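Local coordinates for protein 2-hydroxyethylphosphonate dioxygenase (Streptomyces viridochromogenes, PDB 4YAR) that catalyses the iron(II)-dependent oxidative cleavage of 2-hydroxyethylphosphonate by dioxygen into hydroxymethylphosphonate and formate during biosynthesis of the antibiotic bialaphos, at residues 71-76 and 365-370; 356-361 and 392-397; 99-104 and 383-388. The protein carries 1 engineered substitution. All coordinates share one frame; numbering follows the deposited sequence.

Contact 1 (71-76 and 365-370); sequences LTVVHK and LTLEWD. With CD (cadmium ion), chain D.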
# COMPACT_ATOMS: atom_id res chain seq x y z
N LEU A 71 -1.74 -1.28 18.32
CA LEU A 71 -0.33 -1.26 17.95
C LEU A 71 -0.01 0.13 17.54
O LEU A 71 -0.81 0.76 16.87
CB LEU A 71 0.00 -2.21 16.76
CG LEU A 71 0.53 -3.59 17.14
CD1 LEU A 71 -0.22 -4.22 18.30
CD2 LEU A 71 0.49 -4.44 15.89
N THR A 72 1.19 0.57 17.85
CA THR A 72 1.70 1.85 17.40
C THR A 72 3.02 1.63 16.65
O THR A 72 3.19 2.11 15.54
CB THR A 72 1.95 2.82 18.58
OG1 THR A 72 2.85 2.17 19.51
CG2 THR A 72 0.68 3.10 19.28
N VAL A 73 3.98 1.00 17.31
CA VAL A 73 5.33 0.82 16.76
C VAL A 73 5.76 -0.60 17.04
O VAL A 73 5.53 -1.12 18.13
CB VAL A 73 6.35 1.79 17.30
CG1 VAL A 73 7.81 1.41 16.88
CG2 VAL A 73 6.02 3.17 16.81
N VAL A 74 6.38 -1.23 16.02
CA VAL A 74 7.00 -2.57 16.15
C VAL A 74 8.43 -2.37 15.69
O VAL A 74 8.66 -1.60 14.73
CB VAL A 74 6.30 -3.56 15.20
CG1 VAL A 74 7.08 -4.87 15.17
CG2 VAL A 74 4.86 -3.75 15.68
N HIS A 75 9.40 -2.98 16.36
CA HIS A 75 10.82 -2.82 15.98
C HIS A 75 11.56 -4.17 16.04
O HIS A 75 11.07 -5.14 16.64
CB HIS A 75 11.48 -1.75 16.82
CG HIS A 75 11.28 -1.95 18.28
ND1 HIS A 75 11.98 -2.90 19.00
CD2 HIS A 75 10.44 -1.34 19.15
CE1 HIS A 75 11.58 -2.87 20.26
NE2 HIS A 75 10.63 -1.96 20.37
N LYS A 76 12.69 -4.25 15.33
CA LYS A 76 13.42 -5.49 15.13
C LYS A 76 14.87 -5.16 15.06
O LYS A 76 15.29 -4.30 14.29
CB LYS A 76 13.00 -6.17 13.81
CG LYS A 76 13.59 -7.56 13.63
CD LYS A 76 12.89 -8.25 12.47
CE LYS A 76 13.37 -9.66 12.29
NZ LYS A 76 12.45 -10.35 11.34
N LEU A 365 20.79 5.04 15.72
CA LEU A 365 19.67 5.99 15.73
C LEU A 365 18.63 5.64 16.79
O LEU A 365 18.43 4.45 17.17
CB LEU A 365 19.00 6.07 14.35
CG LEU A 365 19.85 6.50 13.12
CD1 LEU A 365 19.02 6.62 11.82
CD2 LEU A 365 20.57 7.81 13.43
N THR A 366 17.98 6.70 17.26
CA THR A 366 16.93 6.57 18.21
C THR A 366 15.58 6.97 17.62
O THR A 366 15.44 8.04 17.06
CB THR A 366 17.23 7.33 19.53
OG1 THR A 366 18.33 6.69 20.19
CG2 THR A 366 16.04 7.24 20.43
N LEU A 367 14.66 6.04 17.66
CA LEU A 367 13.27 6.27 17.22
C LEU A 367 12.45 6.53 18.48
O LEU A 367 12.40 5.68 19.34
CB LEU A 367 12.71 5.11 16.42
CG LEU A 367 11.18 5.11 16.13
CD1 LEU A 367 10.78 6.19 15.17
CD2 LEU A 367 10.78 3.76 15.51
N GLU A 368 11.82 7.67 18.55
CA GLU A 368 10.86 7.99 19.62
C GLU A 368 9.43 8.02 19.13
O GLU A 368 9.22 8.49 18.01
CB GLU A 368 11.16 9.36 20.17
CG GLU A 368 12.55 9.44 20.72
CD GLU A 368 12.78 10.76 21.34
OE1 GLU A 368 12.01 11.75 20.98
OE2 GLU A 368 13.76 10.81 22.13
N TRP A 369 8.51 7.61 19.99
CA TRP A 369 7.07 7.68 19.66
C TRP A 369 6.21 7.95 20.91
O TRP A 369 6.67 7.78 22.06
CB TRP A 369 6.61 6.44 18.90
CG TRP A 369 6.56 5.16 19.63
CD1 TRP A 369 5.43 4.53 20.13
CD2 TRP A 369 7.63 4.25 19.82
NE1 TRP A 369 5.75 3.35 20.68
CE2 TRP A 369 7.10 3.14 20.50
CE3 TRP A 369 8.98 4.25 19.47
CZ2 TRP A 369 7.87 2.06 20.88
CZ3 TRP A 369 9.76 3.22 19.89
CH2 TRP A 369 9.18 2.10 20.58
N ASP A 370 4.95 8.29 20.65
CA ASP A 370 3.98 8.54 21.71
C ASP A 370 2.90 7.46 21.56
O ASP A 370 2.24 7.30 20.52
CB ASP A 370 3.53 10.00 21.63
CG ASP A 370 4.67 10.95 21.92
OD1 ASP A 370 5.18 10.94 23.07
OD2 ASP A 370 5.10 11.68 21.00
CD CD D . 9.55 -2.39 22.59
O HOH W 1 3.86 1.88 22.03
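Trp-369 carries its CG between the backbone N and the carbonyl carbon (chi1 69°), and this turn stands the indole up toward residues 71-76, where Val-73 meets it flat on one face. In Val-73, CG1 is anti to the backbone N and CG2 lies beside that nitrogen; both methyls lie over the same face of the indole. CG2 sits over the five-membered ring in a CH-pi contact, 3.5 Å from its centroid and 11° off the normal. CB lies above the middle of the ring system, and CG1 rides over the six-membered half, with Val-73 CG1 4.0 Å from Trp-369 CH2. The same CG1 also touches Leu-367 CD2, at the side of the indole.

The polar end of the indole is served by water. One water accepts from Trp-369 NE1 at 2.7 Å, in the plane of the ring, and hydrogen-bonds to Thr-72 OG1, also at 2.7 Å, fastening the threonine hydroxyl to the indole N-H. At the far end of the indole, His-75 crosses at about a right angle, with His-75 CD2 3.9 Å from Trp-369 CH2. His-75 NE2 binds a cadmium ion at 2.5 Å, the metal lying in the imidazole plane; this is not the catalytic iron site.

The strand segments run nearly antiparallel, 159° between directions, but their axes are 9.6 Å apart, too far for backbone pairing. They belong to different sheets: Val-74 pairs with Trp-387 in one, Thr-366 with His-397 in the other. Side chains meeting between two facing antiparallel sheets are characteristic of a cupin-type barrel, here at its margin, where 73-76 is the outermost strand of its sheet within the chain.

Contact 2 (356-361 and 392-397); sequences NHYVVT and VRHRWH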
# COMPACT_ATOMS: atom_id res chain seq x y z
N ASN A 356 4.35 3.34 7.88
CA ASN A 356 5.75 3.46 7.49
C ASN A 356 6.53 2.20 7.89
O ASN A 356 6.30 1.62 9.01
CB ASN A 356 6.47 4.62 8.23
CG ASN A 356 5.95 6.02 7.88
OD1 ASN A 356 5.63 6.33 6.76
ND2 ASN A 356 5.91 6.90 8.90
N HIS A 357 7.54 1.86 7.07
CA HIS A 357 8.52 0.89 7.44
C HIS A 357 9.88 1.50 7.29
O HIS A 357 10.15 2.19 6.21
CB HIS A 357 8.44 -0.37 6.52
CG HIS A 357 7.15 -1.11 6.59
ND1 HIS A 357 7.01 -2.27 7.31
CD2 HIS A 357 5.97 -0.90 6.00
CE1 HIS A 357 5.81 -2.77 7.11
NE2 HIS A 357 5.15 -1.94 6.36
N TYR A 358 10.69 1.45 8.36
CA TYR A 358 11.97 2.09 8.31
C TYR A 358 13.10 1.07 8.45
O TYR A 358 12.98 0.14 9.26
CB TYR A 358 12.17 3.07 9.51
CG TYR A 358 11.37 4.35 9.50
CD1 TYR A 358 11.75 5.44 8.74
CD2 TYR A 358 10.21 4.45 10.22
CE1 TYR A 358 11.06 6.60 8.78
CE2 TYR A 358 9.48 5.60 10.26
CZ TYR A 358 9.90 6.70 9.53
OH TYR A 358 9.19 7.88 9.54
N VAL A 359 14.20 1.30 7.75
CA VAL A 359 15.46 0.54 7.98
C VAL A 359 16.67 1.42 8.06
O VAL A 359 16.90 2.34 7.20
CB VAL A 359 15.66 -0.62 6.98
CG1 VAL A 359 15.78 -0.09 5.56
CG2 VAL A 359 16.89 -1.48 7.37
N VAL A 360 17.43 1.21 9.13
CA VAL A 360 18.61 2.02 9.40
C VAL A 360 19.77 1.50 8.54
O VAL A 360 20.02 0.30 8.50
CB VAL A 360 19.05 1.92 10.89
CG1 VAL A 360 20.29 2.74 11.10
CG2 VAL A 360 17.99 2.38 11.84
N THR A 361 20.43 2.40 7.86
CA THR A 361 21.59 2.07 7.02
C THR A 361 22.90 2.63 7.53
O THR A 361 23.95 2.09 7.17
CB THR A 361 21.44 2.51 5.60
OG1 THR A 361 21.29 3.92 5.54
CG2 THR A 361 20.21 1.83 4.94
N VAL A 392 0.76 7.70 13.76
CA VAL A 392 1.57 7.59 14.95
C VAL A 392 2.64 8.66 14.89
O VAL A 392 3.48 8.65 14.03
CB VAL A 392 2.18 6.19 15.06
CG1 VAL A 392 3.23 6.11 16.13
CG2 VAL A 392 1.08 5.19 15.16
N ARG A 393 2.67 9.52 15.91
CA ARG A 393 3.61 10.64 15.92
C ARG A 393 4.94 10.09 16.47
O ARG A 393 4.99 9.36 17.42
CB ARG A 393 3.05 11.82 16.74
CG ARG A 393 3.94 13.05 16.95
CD ARG A 393 3.50 13.76 18.24
NE ARG A 393 2.39 14.68 18.00
CZ ARG A 393 1.52 15.10 18.93
NH1 ARG A 393 1.59 14.69 20.21
NH2 ARG A 393 0.55 15.95 18.58
N HIS A 394 5.97 10.40 15.76
CA HIS A 394 7.33 9.85 16.03
C HIS A 394 8.40 10.77 15.48
O HIS A 394 8.15 11.78 14.77
CB HIS A 394 7.46 8.40 15.45
CG HIS A 394 7.36 8.33 13.95
ND1 HIS A 394 6.18 8.49 13.26
CD2 HIS A 394 8.32 8.13 13.02
CE1 HIS A 394 6.41 8.36 11.97
NE2 HIS A 394 7.70 8.15 11.80
N ARG A 395 9.63 10.49 15.88
CA ARG A 395 10.76 11.27 15.43
C ARG A 395 12.02 10.41 15.60
O ARG A 395 12.03 9.43 16.31
CB ARG A 395 10.87 12.56 16.27
CG ARG A 395 11.08 12.25 17.71
CD ARG A 395 10.82 13.48 18.55
NE ARG A 395 9.39 13.71 18.69
CZ ARG A 395 8.57 13.03 19.47
NH1 ARG A 395 9.03 12.12 20.28
NH2 ARG A 395 7.26 13.32 19.49
N TRP A 396 13.03 10.77 14.84
CA TRP A 396 14.38 10.13 14.93
C TRP A 396 15.40 11.16 15.50
O TRP A 396 15.37 12.33 15.09
CB TRP A 396 14.86 9.68 13.59
CG TRP A 396 14.12 8.55 12.98
CD1 TRP A 396 13.08 8.65 12.12
CD2 TRP A 396 14.39 7.14 13.13
NE1 TRP A 396 12.65 7.39 11.75
CE2 TRP A 396 13.43 6.45 12.35
CE3 TRP A 396 15.31 6.38 13.86
CZ2 TRP A 396 13.39 5.06 12.29
CZ3 TRP A 396 15.25 5.03 13.81
CH2 TRP A 396 14.33 4.36 12.99
N HIS A 397 16.28 10.68 16.39
CA HIS A 397 17.45 11.46 16.90
C HIS A 397 18.73 10.63 16.61
O HIS A 397 18.66 9.41 16.44
CB HIS A 397 17.47 11.73 18.47
CG HIS A 397 16.22 12.36 19.03
ND1 HIS A 397 15.56 13.43 18.44
CD2 HIS A 397 15.53 12.08 20.16
CE1 HIS A 397 14.49 13.76 19.16
NE2 HIS A 397 14.46 12.95 20.21
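An aromatic cluster of Tyr-358, His-394 and Trp-396 fills the space between two facing sheets of the C-terminal cupin-type beta barrel. Strand segments 356-361 and 394-397 run almost parallel, yet their axes are 11.7 Å apart, so rings rather than backbone bridge the gap.

Tyr-358 is the hub. With CG beside the backbone N and anti to the carbonyl carbon (chi1 -71°), its ring reaches across to residues 392-397 and offers one face to the edge of Trp-396. This is a T-shaped pair: the tyrosine ring and the five-membered ring of the indole have centroids 4.7 Å apart and planes at 75°. The indole edge that points in runs from NE1 to CZ2; NE1 stands above the outer part of the phenol, 3.5 Å from Tyr-358 CE1, whereas CZ2 comes to 3.5 Å from Tyr-358 CG. Val-360 adds a looser apolar touch at the other end of the indole, where its CG2 is 4.3 Å from Trp-396 CZ3.

The phenol tip is polar. Tyr-358 OH and His-394 NE2 share a short hydrogen bond of 2.7 Å, the oxygen lying in the imidazole plane; the two rings meet rim to rim. Lys-404, on the neighbouring strand 400-407, also hydrogen-bonds to this hydroxyl, so two residues, His-394 and Lys-404, hold the buried hydroxyl. The imidazole is fixed in its turn from behind: His-394 ND1 donates to Val-392 O at 2.8 Å, with an N-H...O angle of 162° and the acceptor close to the ring plane.

Contact 3 (99-104 and 383-388); sequences YTLAAP and DGSAWT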
# COMPACT_ATOMS: atom_id res chain seq x y z
N TYR A 99 16.12 -11.81 4.24
CA TYR A 99 15.95 -11.33 5.58
C TYR A 99 14.65 -10.50 5.64
O TYR A 99 14.29 -9.84 4.65
CB TYR A 99 17.09 -10.46 5.98
CG TYR A 99 18.48 -11.00 5.70
CD1 TYR A 99 19.06 -10.93 4.44
CD2 TYR A 99 19.28 -11.49 6.72
CE1 TYR A 99 20.36 -11.44 4.18
CE2 TYR A 99 20.58 -11.95 6.46
CZ TYR A 99 21.12 -11.93 5.19
OH TYR A 99 22.42 -12.40 4.94
N THR A 100 13.98 -10.58 6.78
CA THR A 100 12.72 -9.84 7.03
C THR A 100 12.96 -8.68 8.00
O THR A 100 13.62 -8.81 9.00
CB THR A 100 11.56 -10.72 7.50
OG1 THR A 100 11.99 -11.52 8.57
CG2 THR A 100 11.02 -11.64 6.39
N LEU A 101 12.49 -7.49 7.60
CA LEU A 101 12.42 -6.34 8.50
C LEU A 101 11.17 -6.33 9.38
O LEU A 101 10.21 -7.13 9.25
CB LEU A 101 12.50 -5.06 7.67
CG LEU A 101 13.69 -4.98 6.71
CD1 LEU A 101 13.75 -3.63 6.00
CD2 LEU A 101 15.02 -5.21 7.42
N ALA A 102 11.15 -5.37 10.31
CA ALA A 102 10.04 -5.25 11.22
C ALA A 102 8.67 -5.12 10.58
O ALA A 102 8.45 -4.33 9.65
CB ALA A 102 10.26 -4.11 12.16
N ALA A 103 7.72 -5.84 11.16
CA ALA A 103 6.34 -5.76 10.76
C ALA A 103 5.42 -6.29 11.84
O ALA A 103 5.86 -7.22 12.58
CB ALA A 103 6.17 -6.55 9.49
N PRO A 104 4.16 -5.77 11.93
CA PRO A 104 3.24 -6.42 12.86
C PRO A 104 3.08 -7.93 12.59
O PRO A 104 3.23 -8.38 11.45
CB PRO A 104 1.90 -5.70 12.62
CG PRO A 104 2.24 -4.39 11.97
CD PRO A 104 3.54 -4.63 11.22
N ASP A 383 20.74 -2.10 9.72
CA ASP A 383 19.88 -3.29 9.60
C ASP A 383 18.74 -3.45 10.64
O ASP A 383 17.80 -4.24 10.41
CB ASP A 383 20.65 -4.60 9.51
CG ASP A 383 21.55 -4.71 8.27
OD1 ASP A 383 21.40 -3.93 7.27
OD2 ASP A 383 22.51 -5.53 8.32
N GLY A 384 18.80 -2.75 11.75
CA GLY A 384 17.62 -2.53 12.58
C GLY A 384 16.50 -1.84 11.83
O GLY A 384 16.78 -1.00 10.92
N SER A 385 15.26 -2.14 12.23
CA SER A 385 14.12 -1.60 11.50
C SER A 385 12.95 -1.37 12.43
O SER A 385 12.91 -1.93 13.55
CB SER A 385 13.71 -2.58 10.39
OG SER A 385 13.44 -3.86 10.93
N ALA A 386 11.99 -0.59 11.93
CA ALA A 386 10.75 -0.37 12.60
C ALA A 386 9.55 -0.21 11.67
O ALA A 386 9.71 0.05 10.46
CB ALA A 386 10.89 0.84 13.47
N TRP A 387 8.35 -0.30 12.28
CA TRP A 387 7.07 -0.07 11.58
C TRP A 387 6.30 0.93 12.37
O TRP A 387 6.29 0.81 13.57
CB TRP A 387 6.30 -1.35 11.48
CG TRP A 387 4.91 -1.21 11.04
CD1 TRP A 387 4.47 -1.23 9.75
CD2 TRP A 387 3.74 -1.04 11.84
NE1 TRP A 387 3.14 -1.08 9.70
CE2 TRP A 387 2.66 -0.96 10.97
CE3 TRP A 387 3.50 -0.93 13.22
CZ2 TRP A 387 1.33 -0.82 11.44
CZ3 TRP A 387 2.20 -0.74 13.66
CH2 TRP A 387 1.16 -0.72 12.76
N THR A 388 5.67 1.90 11.73
CA THR A 388 4.77 2.83 12.45
C THR A 388 3.36 2.70 11.89
O THR A 388 3.25 2.66 10.66
CB THR A 388 5.26 4.26 12.40
OG1 THR A 388 5.31 4.75 11.09
CG2 THR A 388 6.75 4.37 12.99
O HOH W 2 10.38 -2.31 8.68
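Leu-101, where the chain leaves strand 93-100, lays its CB against the hydroxyl of Ser-385, 3.6 Å from OG, while its CD2 branch lies alongside the same serine. The next residue makes the polar link: Ala-102 N donates to Ser-385 OG at 2.8 Å with an angle of 162°. Ser-385 places OG between its backbone N and carbonyl carbon (chi1 56°), which directs the hydroxyl at that amide. The methyl of Ala-102 packs close to the backbone of Ala-386, and a single water donates to both Ala-102 O and Ala-386 O, 3.0 Å from each. Past Ala-103, Pro-104 drops onto the indole of Trp-387: its CG lies over the six-membered ring, 3.5 Å from the centroid and 10° off the normal, a CH-pi contact, while CD spreads over the five-membered half. Trp-387 NE1 is tied down separately by Glu-355, and His-357 meets the indole edge-to-face. The segment that follows strand 93-100, in the sheet that carries substrate-binding Tyr-98 and Ser-196, thus packs on strand 385-388 of the C-terminal barrel, an interface characteristic of a bicupin-like tandem of beta barrels.

All three contacts bear on the C-terminal barrel and converge on its seven-stranded sheet. Strand 385-388, in contact 3, lies between strand 73-76 of contact 1 and strand 355-362 of contact 2, and pairs with both through its backbone. Contacts 1 and 2 span the gap to the same three-stranded sheet, where strands 365-371 and 394-397 are neighbours; contact 3 faces the N-terminal barrel instead. Contact 2 is fully buried and relies on aromatic rings and one direct hydrogen bond between side chains. Contact 1, only partly buried, has a bridging water and a metal-bound histidine; contact 3, though buried, also holds a water, beside one amide-to-hydroxyl bond and a proline over an indole face.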